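Local coordinates for protein endosialidase (Enterobacteria phage phi92, PDB 4HIZ) that cleaves polysialic acid internally, hydrolysing alpha-2,8 and alpha-2,9 linkages between sialic acid units as a trimeric phage enzyme, at residues H208-G213 with M230-V235; S179-Y184 with W267-E272. All blocks are in the same frame, centred on the assembly; numbering follows the deposited sequence. Where two conformers were deposited one is given.

Contact 1 of 2, residues H208-G213 with M230-V235; sequences HGLKVG and MTVASV. With EDO (1,2-ethanediol), chain K.
Val232 and Val235 present their methyl groups to the loop 208-213 and carry much of the contact, against both side chains and backbone carbonyls. Val232 CG2 meets Leu210 CD1 at 3.9 Å, while its CB and CG1 rest against the carbonyl O of Lys211. Val235 spreads its two methyls along the loop: CG1, anti to the backbone N (chi1 178°), reaches the edge of the His208 ring, 3.8 Å from CE1, and CG2 lies 3.5 Å from Leu210 O. A beta-branched residue suits both places, because each valine offers two methyls in different directions. At the exposed border Val212 CG2 lies against Ser234 CA, and Thr231 turns its methyl, CG2, to Gly213.

Hydrogen bonding across the contact rests on the backbone: Gly213 N donates to Val232 O at 2.9 Å and nearly straight, 169° at the hydrogen. Gly213 has phi 95°, where a side chain would press on the preceding carbonyl. Within the loop, Leu210 N donates to His208 ND1 (2.9 Å) close to the ring plane, and NE2 is bonded to Asn237 O, so both ring nitrogens are engaged and the ring's rotation is fixed. One face of the imidazole carries a 1,2-ethanediol, probably from crystallisation, whose O2 accepts from Gly209 N at 2.9 Å.

Lys211 leaves the backbone away from residues 230-235, and its NZ pairs with Glu272. Ala233 and Ser234 form a classic beta bulge opposite Thr242 of strand 240-244, while the Leu210 side chain packs on residues of strands 215-219, 240-244 and 261-264 of the same antiparallel sheet.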
loop_
_atom_site.group_PDB
_atom_site.type_symbol
_atom_site.label_atom_id
_atom_site.label_comp_id
_atom_site.label_asym_id
_atom_site.label_seq_id
_atom_site.Cartn_x
_atom_site.Cartn_y
_atom_site.Cartn_z
ATOM N N HIS A 208 3.047 15.054 -36.416
ATOM C CA HIS A 208 2.107 15.017 -35.289
ATOM C C HIS A 208 1.515 13.621 -35.012
ATOM O O HIS A 208 1.139 13.307 -33.868
ATOM C CB HIS A 208 1.004 16.072 -35.493
ATOM C CG HIS A 208 0.293 15.951 -36.804
ATOM N ND1 HIS A 208 -0.669 14.988 -37.038
ATOM C CD2 HIS A 208 0.407 16.666 -37.958
ATOM C CE1 HIS A 208 -1.118 15.116 -38.281
ATOM N NE2 HIS A 208 -0.478 16.121 -38.856
ATOM N N GLY A 209 1.410 12.790 -36.047
ATOM C CA GLY A 209 0.888 11.443 -35.885
ATOM C C GLY A 209 -0.588 11.383 -35.561
ATOM O O GLY A 209 -1.089 10.333 -35.185
ATOM N N LEU A 210 -1.301 12.496 -35.697
ATOM C CA LEU A 210 -2.724 12.520 -35.346
ATOM C C LEU A 210 -3.626 12.038 -36.500
ATOM O O LEU A 210 -3.258 12.132 -37.675
ATOM C CB LEU A 210 -3.157 13.936 -34.928
ATOM C CG LEU A 210 -2.302 14.567 -33.830
ATOM C CD1 LEU A 210 -2.584 16.080 -33.691
ATOM C CD2 LEU A 210 -2.583 13.857 -32.531
ATOM N N LYS A 211 -4.800 11.544 -36.133
ATOM C CA LYS A 211 -5.849 11.176 -37.068
ATOM C C LYS A 211 -7.108 11.939 -36.728
ATOM O O LYS A 211 -7.249 12.462 -35.613
ATOM C CB LYS A 211 -6.120 9.672 -37.001
ATOM C CG LYS A 211 -4.960 8.828 -37.539
ATOM C CD LYS A 211 -5.196 7.345 -37.316
ATOM C CE LYS A 211 -4.163 6.512 -38.105
ATOM N NZ LYS A 211 -4.623 6.164 -39.513
ATOM N N VAL A 212 -8.013 12.045 -37.695
ATOM C CA VAL A 212 -9.299 12.663 -37.427
ATOM C C VAL A 212 -9.983 12.019 -36.211
ATOM O O VAL A 212 -10.049 10.770 -36.093
ATOM C CB VAL A 212 -10.215 12.525 -38.653
ATOM C CG1 VAL A 212 -11.615 13.024 -38.323
ATOM C CG2 VAL A 212 -9.624 13.304 -39.829
ATOM N N GLY A 213 -10.485 12.868 -35.316
ATOM C CA GLY A 213 -11.159 12.402 -34.120
ATOM C C GLY A 213 -10.235 12.333 -32.921
ATOM O O GLY A 213 -10.721 12.208 -31.776
ATOM N N MET A 230 -9.674 20.131 -27.625
ATOM C CA MET A 230 -10.267 20.164 -28.974
ATOM C C MET A 230 -10.087 18.803 -29.623
ATOM O O MET A 230 -9.455 17.913 -29.038
ATOM C CB MET A 230 -9.603 21.262 -29.828
ATOM C CG MET A 230 -9.723 22.669 -29.155
ATOM S SD MET A 230 -9.170 23.983 -30.250
ATOM C CE MET A 230 -10.635 24.280 -31.276
ATOM N N THR A 231 -10.645 18.634 -30.825
ATOM C CA THR A 231 -10.594 17.361 -31.552
ATOM C C THR A 231 -10.034 17.634 -32.940
ATOM O O THR A 231 -10.295 18.689 -33.511
ATOM C CB THR A 231 -12.021 16.755 -31.660
ATOM O OG1 THR A 231 -12.488 16.440 -30.323
ATOM C CG2 THR A 231 -11.992 15.503 -32.440
ATOM N N VAL A 232 -9.258 16.704 -33.482
ATOM C CA VAL A 232 -8.729 16.870 -34.824
ATOM C C VAL A 232 -9.860 16.732 -35.840
ATOM O O VAL A 232 -10.551 15.712 -35.897
ATOM C CB VAL A 232 -7.615 15.849 -35.109
ATOM C CG1 VAL A 232 -7.203 15.875 -36.606
ATOM C CG2 VAL A 232 -6.415 16.085 -34.135
ATOM N N ALA A 233 -10.024 17.763 -36.664
ATOM C CA ALA A 233 -11.082 17.806 -37.695
ATOM C C ALA A 233 -10.637 17.260 -39.051
ATOM O O ALA A 233 -11.425 16.611 -39.780
ATOM C CB ALA A 233 -11.576 19.226 -37.850
ATOM N N SER A 234 -9.386 17.503 -39.412
ATOM C CA SER A 234 -8.864 16.938 -40.671
ATOM C C SER A 234 -7.365 16.868 -40.554
ATOM O O SER A 234 -6.772 17.552 -39.692
ATOM C CB SER A 234 -9.230 17.813 -41.893
ATOM O OG SER A 234 -8.440 18.988 -41.936
ATOM N N VAL A 235 -6.760 16.026 -41.394
ATOM C CA VAL A 235 -5.316 15.954 -41.506
ATOM C C VAL A 235 -4.935 16.333 -42.928
ATOM O O VAL A 235 -5.420 15.751 -43.902
ATOM C CB VAL A 235 -4.780 14.552 -41.154
ATOM C CG1 VAL A 235 -3.262 14.503 -41.325
ATOM C CG2 VAL A 235 -5.162 14.228 -39.703
HETATM C C1 EDO K . 0.950 11.415 -40.350
HETATM O O1 EDO K . 2.023 11.592 -41.285
HETATM C C2 EDO K . 0.718 12.686 -39.543
HETATM O O2 EDO K . 1.906 13.136 -38.856
#

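Contact 2 of 2, residues S179-Y184 with W267-E272; sequences SRPMPY and WDSPWE
Arg180 lays its guanidinium flat on the indole of Trp271, the planes 9° apart, in a cation-pi stack, the tight heart of this contact. CZ sits 3.7 Å from the centroid of the five-membered ring, and CD lies 3.6 Å from that of the six-membered ring, a CH-pi contact. NE donates to Ser269 O at 2.8 Å, nearly along the C=O axis but bent (140° at the hydrogen), with the acceptor tilted from the guanidinium plane; bond and stack together restrain the group's rotation. Arginine suits the place by offering a flat cation and a long apolar stem.

Equally close is the antiparallel hydrogen-bonded pair of Ser179 and Glu272. Ser179 N donates to Glu272 O at 2.9 Å, and Glu272 N returns the bond to Ser179 O. In the conformer described, one of two, the Ser179 hydroxyl OG, between the backbone N and the carbonyl carbon (chi1 79°), donates to Glu272 OE1 at 2.9 Å from above the carboxylate plane; Arg157 NH2 also bonds to this OG. The other oxygen, OE2, faces Lys211.

Packing is looser towards Trp267, whose CA covers the other guanidinium face, off centre, and a water bridges Arg180 NH2 (3.0 Å) to Trp267 O (2.7 Å). Pro183 CB only brushes Trp267 CZ3, at 4.3 Å. The indole instead stacks on His510 of a second subunit and meets Trp497 of that subunit edge-to-face.

Strand 272-275 is an outer strand, within this chain, of a four-stranded antiparallel sheet, as in a propeller blade; it pairs with strand 172-181, which strand 157-166 flanks on its other edge.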
loop_
_atom_site.group_PDB
_atom_site.type_symbol
_atom_site.label_atom_id
_atom_site.label_comp_id
_atom_site.label_asym_id
_atom_site.label_seq_id
_atom_site.Cartn_x
_atom_site.Cartn_y
_atom_site.Cartn_z
ATOM N N SER A 179 -4.525 1.497 -32.686
ATOM C CA SER A 179 -3.580 2.602 -32.508
ATOM C C SER A 179 -4.210 3.822 -31.905
ATOM O O SER A 179 -5.404 4.037 -32.015
ATOM C CB SER A 179 -2.857 2.983 -33.817
ATOM O OG SER A 179 -3.678 3.780 -34.650
ATOM N N ARG A 180 -3.365 4.597 -31.218
ATOM C CA ARG A 180 -3.756 5.898 -30.631
ATOM C C ARG A 180 -2.568 6.800 -30.787
ATOM O O ARG A 180 -1.440 6.335 -30.872
ATOM C CB ARG A 180 -4.005 5.762 -29.099
ATOM C CG ARG A 180 -5.465 5.555 -28.722
ATOM C CD ARG A 180 -5.582 5.386 -27.206
ATOM N NE ARG A 180 -6.983 5.416 -26.780
ATOM C CZ ARG A 180 -7.367 5.103 -25.536
ATOM N NH1 ARG A 180 -6.441 4.758 -24.622
ATOM N NH2 ARG A 180 -8.650 5.182 -25.195
ATOM N N PRO A 181 -2.796 8.117 -30.765
ATOM C CA PRO A 181 -1.638 9.012 -30.690
ATOM C C PRO A 181 -0.967 8.817 -29.325
ATOM O O PRO A 181 -1.684 8.629 -28.335
ATOM C CB PRO A 181 -2.278 10.406 -30.757
ATOM C CG PRO A 181 -3.668 10.247 -30.203
ATOM C CD PRO A 181 -4.084 8.831 -30.644
ATOM N N MET A 182 0.358 8.849 -29.262
ATOM C CA MET A 182 1.026 8.729 -27.969
ATOM C C MET A 182 0.686 9.935 -27.092
ATOM O O MET A 182 0.378 11.003 -27.592
ATOM C CB MET A 182 2.548 8.708 -28.166
ATOM C CG MET A 182 3.078 7.390 -28.711
ATOM S SD MET A 182 2.700 5.963 -27.634
ATOM C CE MET A 182 3.862 6.233 -26.275
ATOM N N PRO A 183 0.765 9.774 -25.763
ATOM C CA PRO A 183 0.691 10.958 -24.905
ATOM C C PRO A 183 1.974 11.758 -25.095
ATOM O O PRO A 183 3.069 11.234 -24.886
ATOM C CB PRO A 183 0.624 10.348 -23.479
ATOM C CG PRO A 183 1.096 8.949 -23.621
ATOM C CD PRO A 183 0.996 8.516 -25.014
ATOM N N TYR A 184 1.868 13.017 -25.518
ATOM C CA TYR A 184 3.073 13.807 -25.739
ATOM C C TYR A 184 2.773 15.267 -25.595
ATOM O O TYR A 184 1.589 15.682 -25.631
ATOM C CB TYR A 184 3.767 13.486 -27.091
ATOM C CG TYR A 184 3.086 13.940 -28.398
ATOM C CD1 TYR A 184 3.035 15.296 -28.737
ATOM C CD2 TYR A 184 2.575 13.008 -29.304
ATOM C CE1 TYR A 184 2.483 15.705 -29.928
ATOM C CE2 TYR A 184 2.023 13.414 -30.515
ATOM C CZ TYR A 184 1.961 14.773 -30.797
ATOM O OH TYR A 184 1.409 15.229 -31.997
ATOM N N TRP A 267 -5.809 9.249 -23.544
ATOM C CA TRP A 267 -6.905 8.534 -22.918
ATOM C C TRP A 267 -8.278 8.973 -23.362
ATOM O O TRP A 267 -9.253 8.269 -23.085
ATOM C CB TRP A 267 -6.793 8.629 -21.367
ATOM C CG TRP A 267 -5.541 7.943 -20.819
ATOM C CD1 TRP A 267 -5.416 6.620 -20.482
ATOM C CD2 TRP A 267 -4.243 8.534 -20.608
ATOM N NE1 TRP A 267 -4.126 6.360 -20.054
ATOM C CE2 TRP A 267 -3.394 7.518 -20.109
ATOM C CE3 TRP A 267 -3.724 9.819 -20.790
ATOM C CZ2 TRP A 267 -2.061 7.746 -19.773
ATOM C CZ3 TRP A 267 -2.382 10.062 -20.435
ATOM C CH2 TRP A 267 -1.566 9.023 -19.936
ATOM N N ASP A 268 -8.358 10.130 -24.035
ATOM C CA ASP A 268 -9.614 10.604 -24.618
ATOM C C ASP A 268 -9.716 10.342 -26.118
ATOM O O ASP A 268 -10.722 10.678 -26.744
ATOM C CB ASP A 268 -9.781 12.119 -24.363
ATOM C CG ASP A 268 -9.928 12.448 -22.890
ATOM O OD1 ASP A 268 -10.392 11.589 -22.103
ATOM O OD2 ASP A 268 -9.586 13.581 -22.523
ATOM N N SER A 269 -8.681 9.774 -26.713
ATOM C CA SER A 269 -8.717 9.556 -28.173
ATOM C C SER A 269 -9.269 8.168 -28.479
ATOM O O SER A 269 -8.822 7.207 -27.920
ATOM C CB SER A 269 -7.299 9.672 -28.758
ATOM O OG SER A 269 -6.766 10.985 -28.593
ATOM N N PRO A 270 -10.249 8.061 -29.376
ATOM C CA PRO A 270 -10.703 6.704 -29.723
ATOM C C PRO A 270 -9.579 5.864 -30.300
ATOM O O PRO A 270 -8.715 6.394 -31.008
ATOM C CB PRO A 270 -11.784 6.941 -30.788
ATOM C CG PRO A 270 -11.678 8.363 -31.176
ATOM C CD PRO A 270 -11.048 9.115 -30.025
ATOM N N TRP A 271 -9.591 4.565 -30.019
ATOM C CA TRP A 271 -8.645 3.680 -30.677
ATOM C C TRP A 271 -9.047 3.561 -32.154
ATOM O O TRP A 271 -10.213 3.402 -32.460
ATOM C CB TRP A 271 -8.709 2.302 -30.049
ATOM C CG TRP A 271 -8.149 2.176 -28.651
ATOM C CD1 TRP A 271 -8.861 2.119 -27.488
ATOM C CD2 TRP A 271 -6.773 1.990 -28.295
ATOM N NE1 TRP A 271 -7.999 1.932 -26.406
ATOM C CE2 TRP A 271 -6.720 1.814 -26.888
ATOM C CE3 TRP A 271 -5.580 1.915 -29.034
ATOM C CZ2 TRP A 271 -5.520 1.616 -26.205
ATOM C CZ3 TRP A 271 -4.392 1.696 -28.363
ATOM C CH2 TRP A 271 -4.371 1.541 -26.954
ATOM N N GLU A 272 -8.073 3.646 -33.031
ATOM C CA GLU A 272 -8.302 3.180 -34.415
ATOM C C GLU A 272 -8.139 1.681 -34.370
ATOM O O GLU A 272 -7.127 1.203 -33.886
ATOM C CB GLU A 272 -7.245 3.772 -35.324
ATOM C CG GLU A 272 -7.374 3.205 -36.747
ATOM C CD GLU A 272 -6.123 3.464 -37.570
ATOM O OE1 GLU A 272 -4.997 3.040 -37.156
ATOM O OE2 GLU A 272 -6.268 4.136 -38.601
HETATM O O HOH W 1 -9.416 5.633 -22.326
#

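Contact 2 closes a long excursion of the chain, and contact 1 is nested inside it, their centres about 10 Å apart. Both are partly buried, but they hold different sheets: contact 1 joins a loop to a strand of the eight-stranded sheet inserted in the propeller sequence, whereas contact 2 links an inner strand of a four-stranded sheet to the start of an edge strand and the loop before it, beside a second subunit. Valine and leucine methyls dominate the first, a stacked cation and strand hydrogen bonds the second. The two are joined by a Lys211 NZ to Glu272 OE2 salt bridge of 2.8 Å, a probable hydrogen bond between His208 O and Tyr184 OH, and packing of Leu210 on Pro181.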